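Local coordinates for protein (hdlp (histone deacetylase-like protein)) (PDB 1C3P), which probably removes acetyl groups from lysine side chains as a zinc-dependent member of the histone deacetylase family with an arginase-like alpha/beta fold, at residues G296-A301 / F335-D340; L260-L265 / V342-M347. One frame throughout, in Å; residues are numbered along the deposited sequence.

Interaction 1: residues G296-A301 / F335-D340; sequences GYHPYA and FEEFDD
F335 lays one face of its ring against P299. P299 CD sits 3.6 Å from the centroid of the F335 ring, a CH-pi contact over the face, shifted from the centre toward CD1. P299 CG adds to it, 3.6 Å from F335 CG. The F335 ring is swung to this position with CG anti to the backbone N (chi1 165°). The far end of the same ring meets H298: F335 CE2 lies 3.2 Å from H298 CE1. The two ring planes stand at 77°, and the approach is oblique. With an alanine in place of F335, P299 would probably lose the ring face it packs on and H298 the ring beside its CE1. Two residues on, E337 bends at chi2 and brings its carboxylate to the edge of the imidazole. Ring and carboxylate are nearly coplanar, 17° apart, with E337 OE1 3.0 Å from H298 CE1. H298 is the N-cap residue of helix 299-314 and P299 lies in its first turn, so the contact sits at the N-terminal end of that helix. Y297, just before it, has its side chain near the zinc ligands D258 and H170. The partner segment 335-340 is loop, following helix 324-332, and lies against the start of helix 299-314, which follows the sheet strand 290-292.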
ATOM      1  N   GLY A 296      -2.133   0.769  -6.545  1.00 28.52           N
ATOM      2  CA  GLY A 296      -1.319   1.148  -7.687  1.00 23.21           C
ATOM      3  C   GLY A 296      -2.106   0.474  -8.782  1.00 26.34           C
ATOM      4  O   GLY A 296      -2.336  -0.730  -8.714  1.00 26.05           O
ATOM      5  N   TYR A 297      -2.512   1.229  -9.797  1.00 22.61           N
ATOM      6  CA  TYR A 297      -3.367   0.653 -10.816  1.00 22.58           C
ATOM      7  C   TYR A 297      -2.886   0.752 -12.262  1.00 24.98           C
ATOM      8  O   TYR A 297      -3.600   0.331 -13.169  1.00 26.51           O
ATOM      9  CB  TYR A 297      -4.765   1.269 -10.663  1.00 23.68           C
ATOM     10  CG  TYR A 297      -5.255   1.250  -9.215  1.00 25.14           C
ATOM     11  CD1 TYR A 297      -4.844   2.225  -8.288  1.00 28.31           C
ATOM     12  CD2 TYR A 297      -6.067   0.218  -8.760  1.00 29.74           C
ATOM     13  CE1 TYR A 297      -5.237   2.155  -6.938  1.00 24.18           C
ATOM     14  CE2 TYR A 297      -6.460   0.142  -7.422  1.00 27.09           C
ATOM     15  CZ  TYR A 297      -6.049   1.100  -6.521  1.00 28.68           C
ATOM     16  OH  TYR A 297      -6.463   0.976  -5.206  1.00 28.17           O
ATOM     17  N   HIS A 298      -1.687   1.300 -12.466  1.00 23.80           N
ATOM     18  CA  HIS A 298      -1.094   1.413 -13.798  1.00 23.44           C
ATOM     19  C   HIS A 298       0.057   0.411 -13.798  1.00 23.11           C
ATOM     20  O   HIS A 298       0.998   0.543 -13.016  1.00 22.64           O
ATOM     21  CB  HIS A 298      -0.524   2.802 -14.053  1.00 23.37           C
ATOM     22  CG  HIS A 298      -0.031   2.979 -15.455  1.00 32.94           C
ATOM     23  ND1 HIS A 298      -0.828   3.450 -16.476  1.00 38.29           N
ATOM     24  CD2 HIS A 298       1.146   2.638 -16.025  1.00 24.31           C
ATOM     25  CE1 HIS A 298      -0.163   3.394 -17.615  1.00 26.60           C
ATOM     26  NE2 HIS A 298       1.039   2.904 -17.370  1.00 36.57           N
ATOM     27  N   PRO A 299       0.005  -0.595 -14.687  1.00 21.07           N
ATOM     28  CA  PRO A 299       1.047  -1.621 -14.762  1.00 26.62           C
ATOM     29  C   PRO A 299       2.483  -1.144 -14.950  1.00 25.75           C
ATOM     30  O   PRO A 299       3.403  -1.653 -14.306  1.00 24.36           O
ATOM     31  CB  PRO A 299       0.560  -2.514 -15.911  1.00 28.95           C
ATOM     32  CG  PRO A 299      -0.194  -1.530 -16.790  1.00 35.16           C
ATOM     33  CD  PRO A 299      -1.023  -0.854 -15.711  1.00 27.42           C
ATOM     34  N   TYR A 300       2.682  -0.186 -15.841  1.00 24.48           N
ATOM     35  CA  TYR A 300       4.019   0.324 -16.082  1.00 22.94           C
ATOM     36  C   TYR A 300       4.544   1.082 -14.874  1.00 22.80           C
ATOM     37  O   TYR A 300       5.699   0.921 -14.471  1.00 19.14           O
ATOM     38  CB  TYR A 300       4.016   1.277 -17.269  1.00 25.24           C
ATOM     39  CG  TYR A 300       3.689   0.679 -18.621  1.00 30.44           C
ATOM     40  CD1 TYR A 300       3.135  -0.594 -18.750  1.00 26.01           C
ATOM     41  CD2 TYR A 300       3.882   1.427 -19.778  1.00 31.37           C
ATOM     42  CE1 TYR A 300       2.777  -1.097 -20.001  1.00 29.66           C
ATOM     43  CE2 TYR A 300       3.532   0.942 -21.022  1.00 35.88           C
ATOM     44  CZ  TYR A 300       2.977  -0.317 -21.129  1.00 38.44           C
ATOM     45  OH  TYR A 300       2.593  -0.765 -22.364  1.00 33.41           O
ATOM     46  N   ALA A 301       3.685   1.933 -14.325  1.00 23.08           N
ATOM     47  CA  ALA A 301       4.036   2.775 -13.190  1.00 21.68           C
ATOM     48  C   ALA A 301       4.401   1.915 -12.002  1.00 23.49           C
ATOM     49  O   ALA A 301       5.420   2.131 -11.354  1.00 21.21           O
ATOM     50  CB  ALA A 301       2.868   3.693 -12.839  1.00 19.52           C
ATOM     51  N   PHE A 335      -3.711  -3.447 -21.072  1.00 54.96           N
ATOM     52  CA  PHE A 335      -4.083  -2.460 -20.073  1.00 50.60           C
ATOM     53  C   PHE A 335      -5.036  -1.369 -20.556  1.00 54.52           C
ATOM     54  O   PHE A 335      -6.001  -1.034 -19.863  1.00 59.24           O
ATOM     55  CB  PHE A 335      -2.820  -1.816 -19.496  1.00 39.55           C
ATOM     56  CG  PHE A 335      -3.090  -0.560 -18.728  1.00 37.98           C
ATOM     57  CD1 PHE A 335      -3.967  -0.567 -17.646  1.00 46.72           C
ATOM     58  CD2 PHE A 335      -2.522   0.639 -19.121  1.00 34.23           C
ATOM     59  CE1 PHE A 335      -4.278   0.612 -16.970  1.00 49.80           C
ATOM     60  CE2 PHE A 335      -2.825   1.819 -18.455  1.00 48.51           C
ATOM     61  CZ  PHE A 335      -3.706   1.807 -17.378  1.00 40.44           C
ATOM     62  N   GLU A 336      -4.770  -0.808 -21.730  1.00 50.94           N
ATOM     63  CA  GLU A 336      -5.612   0.261 -22.260  1.00 57.05           C
ATOM     64  C   GLU A 336      -5.606   1.468 -21.322  1.00 55.73           C
ATOM     65  O   GLU A 336      -6.154   1.423 -20.218  1.00 51.33           O
ATOM     66  CB  GLU A 336      -7.053  -0.212 -22.447  1.00 60.27           C
ATOM     67  CG  GLU A 336      -7.982   0.905 -22.873  1.00 68.55           C
ATOM     68  CD  GLU A 336      -9.428   0.478 -22.922  1.00 80.03           C
ATOM     69  OE1 GLU A 336      -9.953   0.038 -21.874  1.00 84.64           O
ATOM     70  OE2 GLU A 336     -10.041   0.590 -24.004  1.00 80.68           O
ATOM     71  N   GLU A 337      -4.994   2.550 -21.782  1.00 49.54           N
ATOM     72  CA  GLU A 337      -4.891   3.773 -21.006  1.00 48.19           C
ATOM     73  C   GLU A 337      -6.282   4.406 -20.837  1.00 49.13           C
ATOM     74  O   GLU A 337      -7.098   4.387 -21.763  1.00 48.61           O
ATOM     75  CB  GLU A 337      -3.935   4.725 -21.734  1.00 47.73           C
ATOM     76  CG  GLU A 337      -3.200   5.698 -20.841  1.00 55.69           C
ATOM     77  CD  GLU A 337      -2.318   4.995 -19.816  1.00 50.17           C
ATOM     78  OE1 GLU A 337      -1.335   4.303 -20.198  1.00 36.03           O
ATOM     79  OE2 GLU A 337      -2.621   5.132 -18.615  1.00 51.25           O
ATOM     80  N   PHE A 338      -6.559   4.951 -19.654  1.00 48.15           N
ATOM     81  CA  PHE A 338      -7.849   5.590 -19.395  1.00 48.12           C
ATOM     82  C   PHE A 338      -8.119   6.664 -20.442  1.00 45.46           C
ATOM     83  O   PHE A 338      -9.150   6.646 -21.114  1.00 51.11           O
ATOM     84  CB  PHE A 338      -7.869   6.221 -18.000  1.00 54.54           C
ATOM     85  CG  PHE A 338      -9.141   6.949 -17.696  1.00 57.22           C
ATOM     86  CD1 PHE A 338     -10.354   6.273 -17.706  1.00 60.01           C
ATOM     87  CD2 PHE A 338      -9.137   8.317 -17.447  1.00 55.04           C
ATOM     88  CE1 PHE A 338     -11.542   6.946 -17.480  1.00 60.84           C
ATOM     89  CE2 PHE A 338     -10.328   9.001 -17.219  1.00 59.41           C
ATOM     90  CZ  PHE A 338     -11.534   8.313 -17.237  1.00 57.18           C
ATOM     91  N   ASP A 339      -7.192   7.608 -20.565  1.00 40.38           N
ATOM     92  CA  ASP A 339      -7.304   8.674 -21.549  1.00 49.97           C
ATOM     93  C   ASP A 339      -6.968   8.053 -22.897  1.00 55.06           C
ATOM     94  O   ASP A 339      -5.871   7.528 -23.077  1.00 56.47           O
ATOM     95  CB  ASP A 339      -6.303   9.787 -21.236  1.00 53.23           C
ATOM     96  CG  ASP A 339      -6.289  10.883 -22.294  1.00 57.40           C
ATOM     97  OD1 ASP A 339      -6.085  10.573 -23.488  1.00 53.79           O
ATOM     98  OD2 ASP A 339      -6.467  12.062 -21.926  1.00 51.15           O
ATOM     99  N   ASP A 340      -7.905   8.112 -23.838  1.00 58.46           N
ATOM    100  CA  ASP A 340      -7.694   7.535 -25.163  1.00 67.72           C
ATOM    101  C   ASP A 340      -6.242   7.539 -25.624  1.00 69.65           C
ATOM    102  O   ASP A 340      -5.725   6.505 -26.057  1.00 70.13           O
ATOM    103  CB  ASP A 340      -8.566   8.245 -26.201  1.00 71.52           C
ATOM    104  CG  ASP A 340     -10.025   7.850 -26.099  1.00 79.72           C
ATOM    105  OD1 ASP A 340     -10.624   8.040 -25.017  1.00 86.74           O
ATOM    106  OD2 ASP A 340     -10.573   7.345 -27.104  1.00 83.40           O
TER

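Interaction 2: residues L260-L265 / V342-M347; sequences LLEDYL and VDRSYM
A type I beta turn from L260 to D263 carries the contact, with E262 reaching from it to the loop 342-347. Y346 OH donates to E262 OE2 in a very short hydrogen bond of 2.5 Å. The two side chains come from opposite directions, and the oxygen lies at the edge of the tyrosine ring, near its plane. R344 NH1 donates to the same hydroxyl, Y346 OH, at 3.0 Å, tilted 27° from the guanidinium plane. The hydroxyl thus links arginine to glutamate, whose OE2 also forms a salt bridge with R356. These positive groups probably favour the ionised carboxylate. The turn belongs to the loop after strand 250-254 of the parallel sheet, the loop that also holds the zinc ligand D258. Nearer the E262 backbone, CG lies toward the rim of one face of the R344 guanidinium, 3.7 Å from R344 NE. V342 CG1 covers the centre of the opposite face. With E262 CG anti to the carbonyl carbon, the chain then bends at chi2 (88°) and turns the carboxylate to the tyrosine. M347 SD touches the same methylene, 3.4 Å from E262 CG. One water joins the segments: it donates to E262 O at 2.6 Å and accepts from R344 NE at 2.8 Å.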
ATOM      1  N   LEU A 260       1.729   8.327  -8.308  1.00 18.75           N
ATOM      2  CA  LEU A 260       2.405   8.701  -9.549  1.00 22.16           C
ATOM      3  C   LEU A 260       1.520   9.353 -10.608  1.00 24.16           C
ATOM      4  O   LEU A 260       0.328   9.048 -10.751  1.00 21.69           O
ATOM      5  CB  LEU A 260       3.098   7.474 -10.170  1.00 20.35           C
ATOM      6  CG  LEU A 260       4.129   6.764  -9.286  1.00 21.82           C
ATOM      7  CD1 LEU A 260       4.487   5.403  -9.887  1.00 18.57           C
ATOM      8  CD2 LEU A 260       5.341   7.640  -9.104  1.00 19.18           C
ATOM      9  N   LEU A 261       2.132  10.255 -11.363  1.00 19.54           N
ATOM     10  CA  LEU A 261       1.450  10.971 -12.441  1.00 17.34           C
ATOM     11  C   LEU A 261       0.674  10.044 -13.380  1.00 18.11           C
ATOM     12  O   LEU A 261      -0.465  10.338 -13.753  1.00 19.02           O
ATOM     13  CB  LEU A 261       2.481  11.777 -13.239  1.00 19.96           C
ATOM     14  CG  LEU A 261       2.009  12.429 -14.544  1.00 29.99           C
ATOM     15  CD1 LEU A 261       0.824  13.329 -14.268  1.00 33.66           C
ATOM     16  CD2 LEU A 261       3.151  13.219 -15.165  1.00 44.71           C
ATOM     17  N   GLU A 262       1.270   8.912 -13.739  1.00 22.68           N
ATOM     18  CA  GLU A 262       0.625   7.980 -14.657  1.00 18.46           C
ATOM     19  C   GLU A 262      -0.565   7.197 -14.118  1.00 25.65           C
ATOM     20  O   GLU A 262      -1.282   6.552 -14.888  1.00 25.49           O
ATOM     21  CB  GLU A 262       1.651   6.999 -15.222  1.00 22.01           C
ATOM     22  CG  GLU A 262       2.657   7.644 -16.141  1.00 22.94           C
ATOM     23  CD  GLU A 262       3.853   8.188 -15.408  1.00 23.11           C
ATOM     24  OE1 GLU A 262       3.820   8.275 -14.158  1.00 24.58           O
ATOM     25  OE2 GLU A 262       4.827   8.545 -16.095  1.00 27.06           O
ATOM     26  N   ASP A 263      -0.792   7.249 -12.808  1.00 22.45           N
ATOM     27  CA  ASP A 263      -1.914   6.523 -12.232  1.00 15.93           C
ATOM     28  C   ASP A 263      -3.079   7.494 -12.125  1.00 22.32           C
ATOM     29  O   ASP A 263      -3.029   8.504 -11.405  1.00 18.50           O
ATOM     30  CB  ASP A 263      -1.512   5.926 -10.878  1.00 18.99           C
ATOM     31  CG  ASP A 263      -2.528   4.930 -10.353  1.00 22.21           C
ATOM     32  OD1 ASP A 263      -2.105   3.992  -9.655  1.00 23.19           O
ATOM     33  OD2 ASP A 263      -3.742   5.086 -10.623  1.00 25.02           O
ATOM     34  N   TYR A 264      -4.126   7.177 -12.872  1.00 25.21           N
ATOM     35  CA  TYR A 264      -5.300   8.022 -12.947  1.00 29.92           C
ATOM     36  C   TYR A 264      -6.157   7.964 -11.698  1.00 29.95           C
ATOM     37  O   TYR A 264      -7.019   8.812 -11.509  1.00 30.11           O
ATOM     38  CB  TYR A 264      -6.123   7.669 -14.205  1.00 38.48           C
ATOM     39  CG  TYR A 264      -7.044   6.472 -14.090  1.00 54.09           C
ATOM     40  CD1 TYR A 264      -8.218   6.539 -13.325  1.00 69.38           C
ATOM     41  CD2 TYR A 264      -6.762   5.280 -14.757  1.00 66.09           C
ATOM     42  CE1 TYR A 264      -9.085   5.454 -13.229  1.00 68.71           C
ATOM     43  CE2 TYR A 264      -7.628   4.181 -14.667  1.00 74.50           C
ATOM     44  CZ  TYR A 264      -8.787   4.277 -13.900  1.00 72.57           C
ATOM     45  OH  TYR A 264      -9.644   3.202 -13.797  1.00 71.96           O
ATOM     46  N   LEU A 265      -5.932   6.976 -10.841  1.00 24.45           N
ATOM     47  CA  LEU A 265      -6.727   6.920  -9.631  1.00 25.36           C
ATOM     48  C   LEU A 265      -6.314   7.952  -8.589  1.00 22.33           C
ATOM     49  O   LEU A 265      -6.879   7.989  -7.500  1.00 23.48           O
ATOM     50  CB  LEU A 265      -6.750   5.511  -9.035  1.00 29.81           C
ATOM     51  CG  LEU A 265      -7.705   4.606  -9.820  1.00 34.43           C
ATOM     52  CD1 LEU A 265      -7.891   3.282  -9.096  1.00 44.38           C
ATOM     53  CD2 LEU A 265      -9.055   5.295  -9.945  1.00 46.72           C
ATOM     54  N   VAL A 342      -2.591   9.453 -24.288  1.00 57.28           N
ATOM     55  CA  VAL A 342      -1.686  10.359 -23.590  1.00 52.09           C
ATOM     56  C   VAL A 342      -0.302   9.963 -24.086  1.00 53.31           C
ATOM     57  O   VAL A 342       0.608  10.791 -24.205  1.00 57.79           O
ATOM     58  CB  VAL A 342      -1.708  10.125 -22.065  1.00 53.17           C
ATOM     59  CG1 VAL A 342      -0.810  11.140 -21.369  1.00 46.16           C
ATOM     60  CG2 VAL A 342      -3.125  10.200 -21.542  1.00 59.09           C
ATOM     61  N   ASP A 343      -0.194   8.673 -24.386  1.00 46.24           N
ATOM     62  CA  ASP A 343       1.025   8.014 -24.835  1.00 42.60           C
ATOM     63  C   ASP A 343       1.977   7.859 -23.662  1.00 35.45           C
ATOM     64  O   ASP A 343       2.695   8.789 -23.281  1.00 29.39           O
ATOM     65  CB  ASP A 343       1.752   8.767 -25.951  1.00 43.88           C
ATOM     66  CG  ASP A 343       2.929   7.968 -26.499  1.00 46.82           C
ATOM     67  OD1 ASP A 343       3.708   8.499 -27.318  1.00 46.16           O
ATOM     68  OD2 ASP A 343       3.061   6.788 -26.106  1.00 33.01           O
ATOM     69  N   ARG A 344       1.975   6.670 -23.085  1.00 30.51           N
ATOM     70  CA  ARG A 344       2.839   6.398 -21.955  1.00 29.43           C
ATOM     71  C   ARG A 344       4.010   5.527 -22.371  1.00 34.31           C
ATOM     72  O   ARG A 344       4.746   5.048 -21.521  1.00 29.09           O
ATOM     73  CB  ARG A 344       2.050   5.694 -20.859  1.00 30.10           C
ATOM     74  CG  ARG A 344       0.970   6.525 -20.217  1.00 33.95           C
ATOM     75  CD  ARG A 344       1.525   7.795 -19.586  1.00 20.92           C
ATOM     76  NE  ARG A 344       0.436   8.539 -18.961  1.00 29.72           N
ATOM     77  CZ  ARG A 344       0.516   9.793 -18.534  1.00 29.13           C
ATOM     78  NH1 ARG A 344       1.645  10.483 -18.652  1.00 29.63           N
ATOM     79  NH2 ARG A 344      -0.560  10.370 -18.014  1.00 27.19           N
ATOM     80  N   SER A 345       4.187   5.334 -23.676  1.00 28.34           N
ATOM     81  CA  SER A 345       5.267   4.482 -24.177  1.00 30.95           C
ATOM     82  C   SER A 345       6.668   4.932 -23.763  1.00 30.92           C
ATOM     83  O   SER A 345       7.612   4.136 -23.787  1.00 31.15           O
ATOM     84  CB  SER A 345       5.203   4.391 -25.698  1.00 29.56           C
ATOM     85  OG  SER A 345       5.426   5.668 -26.255  1.00 29.38           O
ATOM     86  N   TYR A 346       6.815   6.202 -23.401  1.00 25.64           N
ATOM     87  CA  TYR A 346       8.110   6.725 -22.971  1.00 26.81           C
ATOM     88  C   TYR A 346       8.561   6.017 -21.690  1.00 25.57           C
ATOM     89  O   TYR A 346       9.748   5.978 -21.372  1.00 28.07           O
ATOM     90  CB  TYR A 346       7.987   8.222 -22.697  1.00 34.41           C
ATOM     91  CG  TYR A 346       7.044   8.544 -21.545  1.00 27.35           C
ATOM     92  CD1 TYR A 346       7.495   8.556 -20.219  1.00 24.87           C
ATOM     93  CD2 TYR A 346       5.698   8.815 -21.787  1.00 27.70           C
ATOM     94  CE1 TYR A 346       6.619   8.838 -19.154  1.00 28.05           C
ATOM     95  CE2 TYR A 346       4.812   9.095 -20.732  1.00 26.59           C
ATOM     96  CZ  TYR A 346       5.279   9.106 -19.423  1.00 33.75           C
ATOM     97  OH  TYR A 346       4.402   9.391 -18.394  1.00 26.06           O
ATOM     98  N   MET A 347       7.604   5.472 -20.944  1.00 29.08           N
ATOM     99  CA  MET A 347       7.919   4.781 -19.693  1.00 24.19           C
ATOM    100  C   MET A 347       8.727   3.527 -19.945  1.00 29.45           C
ATOM    101  O   MET A 347       9.456   3.062 -19.060  1.00 28.08           O
ATOM    102  CB  MET A 347       6.632   4.412 -18.949  1.00 24.87           C
ATOM    103  CG  MET A 347       5.812   5.606 -18.508  1.00 23.66           C
ATOM    104  SD  MET A 347       4.239   5.100 -17.718  1.00 27.02           S
ATOM    105  CE  MET A 347       3.530   4.158 -18.885  1.00 37.69           C
TER
HETATM  106  O   HOH W   1      -1.482   7.060 -17.463  1.00 28.41           O

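In the fold
Interactions 1 and 2 are neighbours, with their centres about 7 Å apart. Both segments of interaction 1 fall between those of interaction 2: 260-265 comes first, then 296-301, 335-340 and 342-347. Segment 260-265 lies in the loop after strand 250-254; 296-301 follows the adjacent parallel strand 290-292 and enters helix 299-314. The last two segments share the long loop between helices 324-332 and 362-372. Y297 N probably hydrogen-bonds to D263 OD1, joining the two earlier segments, while E337 packs on R344 and ties together two parts of the late loop. The two interactions set that loop against segments near the zinc ligands D258 and H170, with no metal bound here.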